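Local coordinates for protein mnemiopsin 1 (Mnemiopsis leidyi, PDB 5VP3) that probably emits light when calcium binds its EF-hand loops, as a calcium-regulated photoprotein of a comb jelly, at residues R106-A111 with P121-L126; R64-A69 with M152-V157; Y11-S16 with E116-P121. All blocks are in the same frame, centred on the assembly; numbering follows the deposited sequence. Where two conformers were deposited one is given.

Contact 1 of 3, residues R106-A111 with P121-L126; sequences RVFAEA and PSLIAL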
loop_
_atom_site.group_PDB
_atom_site.type_symbol
_atom_site.label_atom_id
_atom_site.label_comp_id
_atom_site.label_asym_id
_atom_site.label_seq_id
_atom_site.Cartn_x
_atom_site.Cartn_y
_atom_site.Cartn_z
ATOM N N ARG A 106 11.511 1.234 -3.698
ATOM C CA ARG A 106 12.612 0.652 -2.952
ATOM C C ARG A 106 13.111 1.599 -1.861
ATOM O O ARG A 106 13.547 1.134 -0.820
ATOM C CB ARG A 106 13.741 0.256 -3.912
ATOM C CG ARG A 106 13.394 -0.968 -4.768
ATOM C CD ARG A 106 13.449 -2.260 -3.968
ATOM N NE ARG A 106 12.156 -2.657 -3.416
ATOM C CZ ARG A 106 12.002 -3.464 -2.358
ATOM N NH1 ARG A 106 10.785 -3.775 -1.945
ATOM N NH2 ARG A 106 13.050 -3.951 -1.696
ATOM N N VAL A 107 13.041 2.916 -2.049
ATOM C CA VAL A 107 13.477 3.769 -0.953
ATOM C C VAL A 107 12.433 3.773 0.145
ATOM O O VAL A 107 12.764 3.936 1.326
ATOM C CB VAL A 107 13.790 5.193 -1.433
ATOM C CG1 VAL A 107 12.548 5.864 -2.037
ATOM C CG2 VAL A 107 14.398 6.048 -0.276
ATOM N N PHE A 108 11.157 3.625 -0.216
ATOM C CA PHE A 108 10.129 3.480 0.807
ATOM C C PHE A 108 10.385 2.238 1.664
ATOM O O PHE A 108 10.241 2.282 2.897
ATOM C CB PHE A 108 8.746 3.416 0.157
ATOM C CG PHE A 108 7.649 3.111 1.131
ATOM C CD1 PHE A 108 7.126 4.110 1.926
ATOM C CD2 PHE A 108 7.178 1.822 1.291
ATOM C CE1 PHE A 108 6.149 3.846 2.846
ATOM C CE2 PHE A 108 6.165 1.548 2.211
ATOM C CZ PHE A 108 5.657 2.566 2.973
ATOM N N ALA A 109 10.807 1.132 1.039
ATOM C CA ALA A 109 11.045 -0.091 1.801
ATOM C C ALA A 109 12.170 0.103 2.808
ATOM O O ALA A 109 12.097 -0.413 3.932
ATOM C CB ALA A 109 11.386 -1.255 0.872
ATOM N N GLU A 110 13.256 0.763 2.399
ATOM C CA GLU A 110 14.325 1.065 3.345
ATOM C C GLU A 110 13.822 1.950 4.479
ATOM O O GLU A 110 14.188 1.742 5.639
ATOM C CB GLU A 110 15.490 1.734 2.628
ATOM C CG GLU A 110 16.627 2.138 3.538
ATOM C CD GLU A 110 17.383 0.982 4.173
ATOM O OE1 GLU A 110 17.330 -0.141 3.643
ATOM O OE2 GLU A 110 18.057 1.211 5.213
ATOM N N ALA A 111 12.986 2.947 4.165
ATOM C CA ALA A 111 12.455 3.823 5.207
ATOM C C ALA A 111 11.579 3.054 6.202
ATOM O O ALA A 111 11.632 3.312 7.404
ATOM C CB ALA A 111 11.688 4.977 4.570
ATOM N N PRO A 121 6.291 4.014 14.068
ATOM C CA PRO A 121 5.157 3.257 13.497
ATOM C C PRO A 121 5.335 2.969 12.013
ATOM O O PRO A 121 5.798 3.823 11.250
ATOM C CB PRO A 121 3.955 4.184 13.732
ATOM C CG PRO A 121 4.387 5.107 14.823
ATOM C CD PRO A 121 5.869 5.314 14.616
ATOM N N SER A 122 4.965 1.757 11.617
ATOM C CA SER A 122 5.014 1.338 10.216
ATOM C C SER A 122 3.893 2.004 9.432
ATOM O O SER A 122 2.746 2.066 9.885
ATOM C CB SER A 122 4.857 -0.174 10.091
ATOM O OG SER A 122 4.458 -0.561 8.764
ATOM N N LEU A 123 4.204 2.489 8.241
ATOM C CA LEU A 123 3.127 3.119 7.487
ATOM C C LEU A 123 2.302 2.074 6.776
ATOM O O LEU A 123 1.129 2.329 6.476
ATOM C CB LEU A 123 3.660 4.148 6.491
ATOM C CG LEU A 123 4.445 5.290 7.138
ATOM C CD1 LEU A 123 4.964 6.270 6.096
ATOM C CD2 LEU A 123 3.568 6.024 8.124
ATOM N N ILE A 124 2.867 0.891 6.561
ATOM C CA ILE A 124 2.072 -0.206 6.019
ATOM C C ILE A 124 1.030 -0.636 7.029
ATOM O O ILE A 124 -0.096 -0.955 6.663
ATOM C CB ILE A 124 2.942 -1.405 5.631
ATOM C CG1 ILE A 124 3.893 -1.038 4.500
ATOM C CG2 ILE A 124 2.026 -2.579 5.207
ATOM C CD1 ILE A 124 4.872 -2.168 4.132
ATOM N N ALA A 125 1.407 -0.689 8.312
ATOM C CA ALA A 125 0.451 -1.063 9.353
ATOM C C ALA A 125 -0.625 -0.013 9.498
ATOM O O ALA A 125 -1.793 -0.341 9.717
ATOM C CB ALA A 125 1.169 -1.267 10.688
ATOM N N LEU A 126 -0.251 1.258 9.400
ATOM C CA LEU A 126 -1.245 2.329 9.386
ATOM C C LEU A 126 -2.269 2.119 8.263
ATOM O O LEU A 126 -3.481 2.274 8.463
ATOM C CB LEU A 126 -0.533 3.693 9.231
ATOM C CG LEU A 126 -1.381 4.916 8.838
ATOM C CD1 LEU A 126 -2.241 5.378 10.004
ATOM C CD2 LEU A 126 -0.548 6.059 8.406
#

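Contact 2 of 3, residues R64-A69 with M152-V157; sequences RQLVNA and MKAFDV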
loop_
_atom_site.group_PDB
_atom_site.type_symbol
_atom_site.label_atom_id
_atom_site.label_comp_id
_atom_site.label_asym_id
_atom_site.label_seq_id
_atom_site.Cartn_x
_atom_site.Cartn_y
_atom_site.Cartn_z
ATOM N N ARG A 64 -15.067 2.316 -0.475
ATOM C CA ARG A 64 -16.136 2.994 0.266
ATOM C C ARG A 64 -17.506 2.701 -0.330
ATOM O O ARG A 64 -18.481 2.490 0.403
ATOM C CB ARG A 64 -15.864 4.507 0.258
ATOM C CG ARG A 64 -16.930 5.368 0.886
ATOM C CD ARG A 64 -16.591 6.846 0.782
ATOM N NE ARG A 64 -16.804 7.378 -0.554
ATOM C CZ ARG A 64 -17.985 7.767 -1.034
ATOM N NH1 ARG A 64 -19.071 7.716 -0.286
ATOM N NH2 ARG A 64 -18.073 8.216 -2.279
ATOM N N GLN A 65 -17.597 2.668 -1.663
ATOM C CA GLN A 65 -18.892 2.474 -2.302
ATOM C C GLN A 65 -19.467 1.107 -2.002
ATOM O O GLN A 65 -20.687 0.964 -1.922
ATOM C CB GLN A 65 -18.760 2.632 -3.804
ATOM C CG GLN A 65 -18.364 4.042 -4.270
ATOM C CD GLN A 65 -18.126 4.117 -5.769
ATOM O OE1 GLN A 65 -18.892 3.537 -6.552
ATOM N NE2 GLN A 65 -17.049 4.828 -6.188
ATOM N N LEU A 66 -18.609 0.098 -1.830
ATOM C CA LEU A 66 -19.038 -1.290 -1.721
ATOM C C LEU A 66 -19.368 -1.712 -0.306
ATOM O O LEU A 66 -19.787 -2.841 -0.106
ATOM C CB LEU A 66 -17.971 -2.217 -2.250
ATOM C CG LEU A 66 -17.798 -2.119 -3.749
ATOM C CD1 LEU A 66 -16.525 -2.751 -4.098
ATOM C CD2 LEU A 66 -18.912 -2.810 -4.477
ATOM N N VAL A 67 -19.173 -0.853 0.681
ATOM C CA VAL A 67 -19.464 -1.183 2.060
ATOM C C VAL A 67 -20.268 -0.026 2.618
ATOM O O VAL A 67 -20.557 0.930 1.906
ATOM C CB VAL A 67 -18.187 -1.426 2.897
ATOM C CG1 VAL A 67 -17.326 -2.528 2.268
ATOM C CG2 VAL A 67 -17.373 -0.149 3.049
ATOM N N ASN A 68 -20.601 -0.099 3.904
ATOM C CA ASN A 68 -21.286 1.002 4.582
ATOM C C ASN A 68 -20.489 1.326 5.842
ATOM O O ASN A 68 -20.886 1.031 6.974
ATOM C CB ASN A 68 -22.741 0.656 4.858
ATOM C CG ASN A 68 -23.585 0.726 3.599
ATOM O OD1 ASN A 68 -23.731 1.796 2.998
ATOM N ND2 ASN A 68 -24.125 -0.407 3.181
ATOM N N ALA A 69 -19.353 1.977 5.632
ATOM C CA ALA A 69 -18.437 2.284 6.713
ATOM C C ALA A 69 -18.827 3.604 7.333
ATOM O O ALA A 69 -19.518 4.426 6.730
ATOM C CB ALA A 69 -17.000 2.341 6.189
ATOM N N MET A 152 -11.068 -7.114 -3.054
ATOM C CA MET A 152 -10.560 -7.526 -4.354
ATOM C C MET A 152 -11.383 -6.897 -5.473
ATOM O O MET A 152 -10.839 -6.389 -6.456
ATOM C CB MET A 152 -10.598 -9.047 -4.468
ATOM C CG MET A 152 -9.785 -9.780 -3.404
ATOM S SD MET A 152 -8.100 -9.180 -3.517
ATOM C CE MET A 152 -7.304 -9.874 -2.075
ATOM N N LYS A 153 -12.699 -6.905 -5.317
ATOM C CA LYS A 153 -13.574 -6.339 -6.330
ATOM C C LYS A 153 -13.296 -4.855 -6.518
ATOM O O LYS A 153 -13.181 -4.374 -7.645
ATOM C CB LYS A 153 -15.020 -6.581 -5.916
ATOM C CG LYS A 153 -16.070 -5.843 -6.707
ATOM C CD LYS A 153 -17.447 -6.409 -6.362
ATOM C CE LYS A 153 -18.568 -5.563 -6.948
ATOM N NZ LYS A 153 -19.904 -6.178 -6.689
ATOM N N ALA A 154 -13.168 -4.115 -5.412
ATOM C CA ALA A 154 -12.844 -2.696 -5.499
ATOM C C ALA A 154 -11.525 -2.467 -6.208
ATOM O O ALA A 154 -11.337 -1.427 -6.852
ATOM C CB ALA A 154 -12.783 -2.084 -4.103
ATOM N N PHE A 155 -10.593 -3.408 -6.100
ATOM C CA PHE A 155 -9.291 -3.227 -6.726
ATOM C C PHE A 155 -9.158 -3.909 -8.084
ATOM O O PHE A 155 -8.043 -3.998 -8.597
ATOM C CB PHE A 155 -8.195 -3.732 -5.812
ATOM C CG PHE A 155 -7.770 -2.737 -4.813
ATOM C CD1 PHE A 155 -6.958 -1.672 -5.178
ATOM C CD2 PHE A 155 -8.188 -2.850 -3.516
ATOM C CE1 PHE A 155 -6.562 -0.752 -4.251
ATOM C CE2 PHE A 155 -7.797 -1.944 -2.577
ATOM C CZ PHE A 155 -6.987 -0.885 -2.939
ATOM N N ASP A 156 -10.245 -4.406 -8.670
ATOM C CA ASP A 156 -10.145 -5.103 -9.957
ATOM C C ASP A 156 -9.180 -6.281 -9.870
ATOM O O ASP A 156 -8.440 -6.569 -10.812
ATOM C CB ASP A 156 -9.701 -4.171 -11.086
ATOM C CG ASP A 156 -10.781 -3.220 -11.516
ATOM O OD1 ASP A 156 -11.910 -3.337 -10.981
ATOM O OD2 ASP A 156 -10.491 -2.364 -12.388
ATOM N N VAL A 157 -9.155 -6.935 -8.718
ATOM C CA VAL A 157 -8.505 -8.235 -8.578
ATOM C C VAL A 157 -9.632 -9.259 -8.633
ATOM O O VAL A 157 -10.725 -8.994 -8.102
ATOM C CB VAL A 157 -7.696 -8.343 -7.274
ATOM C CG1 VAL A 157 -6.995 -9.678 -7.186
ATOM C CG2 VAL A 157 -6.683 -7.205 -7.171
#

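Contact 3 of 3, residues Y11-S16 with E116-P121; sequences YRYLRS and ERRGEP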
loop_
_atom_site.group_PDB
_atom_site.type_symbol
_atom_site.label_atom_id
_atom_site.label_comp_id
_atom_site.label_asym_id
_atom_site.label_seq_id
_atom_site.Cartn_x
_atom_site.Cartn_y
_atom_site.Cartn_z
ATOM N N TYR A 11 13.285 9.582 0.912
ATOM C CA TYR A 11 14.647 10.128 0.953
ATOM C C TYR A 11 14.763 11.198 2.029
ATOM O O TYR A 11 15.690 11.173 2.849
ATOM C CB TYR A 11 15.058 10.695 -0.416
ATOM C CG TYR A 11 15.603 9.630 -1.331
ATOM C CD1 TYR A 11 16.769 8.935 -1.011
ATOM C CD2 TYR A 11 14.946 9.295 -2.499
ATOM C CE1 TYR A 11 17.257 7.928 -1.847
ATOM C CE2 TYR A 11 15.426 8.309 -3.328
ATOM C CZ TYR A 11 16.580 7.639 -3.008
ATOM O OH TYR A 11 17.008 6.670 -3.875
ATOM N N ARG A 12 13.807 12.132 2.072
ATOM C CA ARG A 12 13.828 13.126 3.143
ATOM C C ARG A 12 14.003 12.452 4.506
ATOM O O ARG A 12 14.845 12.848 5.316
ATOM C CB ARG A 12 12.548 13.949 3.099
ATOM C CG ARG A 12 12.490 15.107 4.092
ATOM C CD ARG A 12 11.038 15.587 4.195
ATOM N NE ARG A 12 10.860 16.595 5.231
ATOM C CZ ARG A 12 9.677 17.035 5.666
ATOM N NH1 ARG A 12 8.531 16.561 5.162
ATOM N NH2 ARG A 12 9.636 17.949 6.630
ATOM N N TYR A 13 13.233 11.401 4.763
ATOM C CA TYR A 13 13.264 10.808 6.092
ATOM C C TYR A 13 14.599 10.126 6.361
ATOM O O TYR A 13 15.173 10.268 7.443
ATOM C CB TYR A 13 12.113 9.820 6.238
ATOM C CG TYR A 13 12.288 8.952 7.417
ATOM C CD1 TYR A 13 12.180 9.470 8.696
ATOM C CD2 TYR A 13 12.590 7.620 7.269
ATOM C CE1 TYR A 13 12.355 8.673 9.796
ATOM C CE2 TYR A 13 12.768 6.805 8.365
ATOM C CZ TYR A 13 12.648 7.341 9.626
ATOM O OH TYR A 13 12.811 6.537 10.726
ATOM N N LEU A 14 15.097 9.356 5.400
ATOM C CA LEU A 14 16.335 8.636 5.620
ATOM C C LEU A 14 17.460 9.612 5.902
ATOM O O LEU A 14 18.217 9.442 6.867
ATOM C CB LEU A 14 16.660 7.777 4.408
ATOM C CG LEU A 14 15.658 6.636 4.187
ATOM C CD1 LEU A 14 15.946 6.003 2.866
ATOM C CD2 LEU A 14 15.731 5.591 5.345
ATOM N N ARG A 15 17.558 10.669 5.091
ATOM C CA ARG A 15 18.640 11.638 5.299
ATOM C C ARG A 15 18.493 12.356 6.643
ATOM O O ARG A 15 19.495 12.691 7.278
ATOM C CB ARG A 15 18.690 12.661 4.158
ATOM C CG ARG A 15 18.928 12.104 2.737
ATOM C CD ARG A 15 19.848 10.854 2.689
ATOM N NE ARG A 15 20.030 10.368 1.307
ATOM C CZ ARG A 15 20.161 9.085 0.943
ATOM N NH1 ARG A 15 20.128 8.103 1.835
ATOM N NH2 ARG A 15 20.341 8.778 -0.332
ATOM N N SER A 16 17.259 12.562 7.107
ATOM C CA SER A 16 17.038 13.203 8.393
ATOM C C SER A 16 17.577 12.384 9.561
ATOM O O SER A 16 17.857 12.962 10.616
ATOM C CB SER A 16 15.546 13.476 8.600
ATOM O OG SER A 16 14.805 12.287 8.846
ATOM N N GLU A 116 11.293 0.579 11.594
ATOM C CA GLU A 116 11.217 -0.588 12.411
ATOM C C GLU A 116 12.322 -0.591 13.423
ATOM O O GLU A 116 12.099 -0.757 14.567
ATOM C CB GLU A 116 11.338 -1.867 11.615
ATOM C CG GLU A 116 10.123 -2.295 10.901
ATOM C CD GLU A 116 10.387 -3.446 9.989
ATOM O OE1 GLU A 116 11.478 -3.589 9.517
ATOM O OE2 GLU A 116 9.499 -4.187 9.737
ATOM N N ARG A 117 13.520 -0.404 12.950
ATOM C CA ARG A 117 14.664 -0.420 13.799
ATOM C C ARG A 117 14.569 0.653 14.867
ATOM O O ARG A 117 15.038 0.487 15.920
ATOM C CB ARG A 117 15.953 -0.359 12.989
ATOM C CG ARG A 117 16.653 0.950 12.946
ATOM C CD ARG A 117 18.066 0.829 12.475
ATOM N NE ARG A 117 18.931 0.355 13.488
ATOM C CZ ARG A 117 20.178 0.016 13.276
ATOM N NH1 ARG A 117 20.686 0.103 12.088
ATOM N NH2 ARG A 117 20.916 -0.406 14.263
ATOM N N ARG A 118 13.882 1.721 14.583
ATOM C CA ARG A 118 13.766 2.811 15.500
ATOM C C ARG A 118 12.523 2.784 16.327
ATOM O O ARG A 118 12.306 3.660 17.078
ATOM C CB ARG A 118 13.832 4.100 14.768
ATOM C CG ARG A 118 15.193 4.471 14.331
ATOM C CD ARG A 118 15.195 5.704 13.492
ATOM N NE ARG A 118 16.547 5.970 13.114
ATOM C CZ ARG A 118 17.359 6.745 13.797
ATOM N NH1 ARG A 118 16.932 7.359 14.841
ATOM N NH2 ARG A 118 18.586 6.921 13.415
ATOM N N GLY A 119 11.722 1.754 16.197
ATOM C CA GLY A 119 10.508 1.655 16.983
ATOM C C GLY A 119 9.457 2.660 16.607
ATOM O O GLY A 119 8.547 2.921 17.397
ATOM N N GLU A 120 9.574 3.254 15.443
ATOM C CA GLU A 120 8.577 4.182 14.947
ATOM C C GLU A 120 7.475 3.424 14.219
ATOM O O GLU A 120 7.680 2.297 13.777
ATOM C CB GLU A 120 9.239 5.209 14.020
ATOM C CG GLU A 120 10.166 6.200 14.773
ATOM C CD GLU A 120 11.102 6.964 13.846
ATOM O OE1 GLU A 120 10.853 6.956 12.617
ATOM O OE2 GLU A 120 12.080 7.579 14.342
ATOM N N PRO A 121 6.291 4.014 14.068
ATOM C CA PRO A 121 5.157 3.257 13.497
ATOM C C PRO A 121 5.335 2.969 12.013
ATOM O O PRO A 121 5.798 3.823 11.250
ATOM C CB PRO A 121 3.955 4.184 13.732
ATOM C CG PRO A 121 4.387 5.107 14.823
ATOM C CD PRO A 121 5.869 5.314 14.616
#

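Contact 1 of 3, residues R106-A111 with P121-L126
Phe108 reaches across from helix 101-117 and sets the rim of its ring against two aliphatic side chains at the start of helix 123-135. CE1 of Phe108 lies 4.2 Å from CD1 of Leu123, and on the other flank of the ring CE2 lies 4.1 Å from CG1 of Ile124. Both partners approach at the ring's edge, near its plane, and neither sits over a face. The reach depends on the first torsion of Phe108: with CG anti to the backbone N (chi1 173°) the ring is carried out toward the second helix. In Ile124 the CG1 branch stands beside the backbone N, and this branch, not CG2, does the touching. The beginning of helix 123-135 is fixed by Ser122, an N-cap whose OG accepts from Ala125 N at 3.1 Å, nearly straight at 162°. Glu112, one turn beyond Phe108 on the first helix, also accepts from the backbone N of Leu123 and of Ile124, a polar tie beside an apolar contact. Around this buried junction, helix 71-87 brings Phe84 against the Phe108 ring, planes about 75° apart, and His87 against Phe108 and Leu123, while Arg187 of helix 179-190 packs on Ile124.

Contact 2 of 3, residues R64-A69 with M152-V157
Leu66 packs against Lys153 and Ala154 near the C-terminal parts of two exiting EF-hand helices: helix 53-66, which supplies Glu55 to one cadmium site, and helix 145-154, which supplies Glu147 to another. The leucine divides its two methyls between the partners. CD1 of Leu66 rests on the methyl of Ala154, 3.8 Å from its CB, while CD2 meets the aliphatic part of Lys153, 3.7 Å from its CE. Leucine and lysine side chains run at a slant to one another, and the lysine is extended all the way from CG, with CG anti to its own backbone N (chi1 169°). Its methylenes cross the leucine, CG of Lys153 coming within 4.1 Å of CD1 of Leu66. Ala154 is buried and Lys153 exposed, so the leucine spans the boundary between interior and surface. Thr150, one turn earlier on helix 145-154, also touches Leu66. A salt bridge from Arg62 to OD1 of Asp156 adds a polar link from helix 53-66 to the turn just after helix 145-154. Beyond Ala154 the helix closes in a Schellman motif with Asp156 at its C-prime position, where phi is positive: Val157 N reaches back to Met152 O at 2.9 Å, and Asp156 N to Lys153 O at 3.1 Å.

Contact 3 of 3, residues Y11-S16 with E116-P121
Tyr13 and Glu120 approach from opposite directions, and the hydroxyl of one meets a carboxylate oxygen of the other, the phenol leaving helix 9-16 and the carboxylate leaving the turn after helix 101-117. The close part of this surface contact is small. Tyr13 OH donates to OE1 of Glu120 at 2.8 Å, a weak bond. OE1 of Glu120 stands 3.5 Å from CZ of Tyr13, and it approaches the phenol obliquely. Ring and carboxylate planes are turned 68° apart, so the two flat groups do not stack. Each side chain is aimed by its torsions: the tyrosine has CG anti to the backbone N, chi1 166°, and the glutamate is extended beyond CG.

The looser side belongs to Arg118. It is exposed, and against Tyr13 it brings only its CD, 3.7 Å from OH of Tyr13, a methylene lying beside the hydroxyl. Its NE is engaged in a salt bridge with Glu114 of helix 101-117. Between Arg118 and Glu120 the chain turns at Gly119, whose positive phi belongs to a Schellman motif; Gly119 N returns to Glu116 O at 3.0 Å.

Arg115 completes the setting, making a cation-pi contact with the Tyr13 ring and touching Glu120 as well. Replacing Tyr13 with a phenylalanine, which lacks the hydroxyl, would probably leave OE1 of Glu120 without this donor and the turn without its hydrogen bond to helix 9-16. The chemistry implies a modest polar link: one weak bond joins the N-terminal helix to the turn, and the positive charge of Arg115, held against the Tyr13 ring and touching Glu120, would be expected to favour the ionised glutamate.

In the fold
Contacts 1 and 3 are neighbours, their centres 9 Å apart, and both use helix 101-117. They also share Pro121 and touch directly: Leu14 CD1 lies 3.5 Å from Val107 CG2, so helix 9-16 packs on the same helix that sends Phe108 to helix 123-135. One is a buried apolar junction, the other a polar one at the surface. Contact 2 lies on the opposite side of the chain's centre, about 24 Å from contact 1 and 32 Å from contact 3, centre to centre. Helix 123-135 leads from contact 1 through a cadmium-binding EF-hand loop to helix 145-154 of contact 2. Side chains come within about 8 Å of bound cadmium at Ile124, and 14 Å at Leu66.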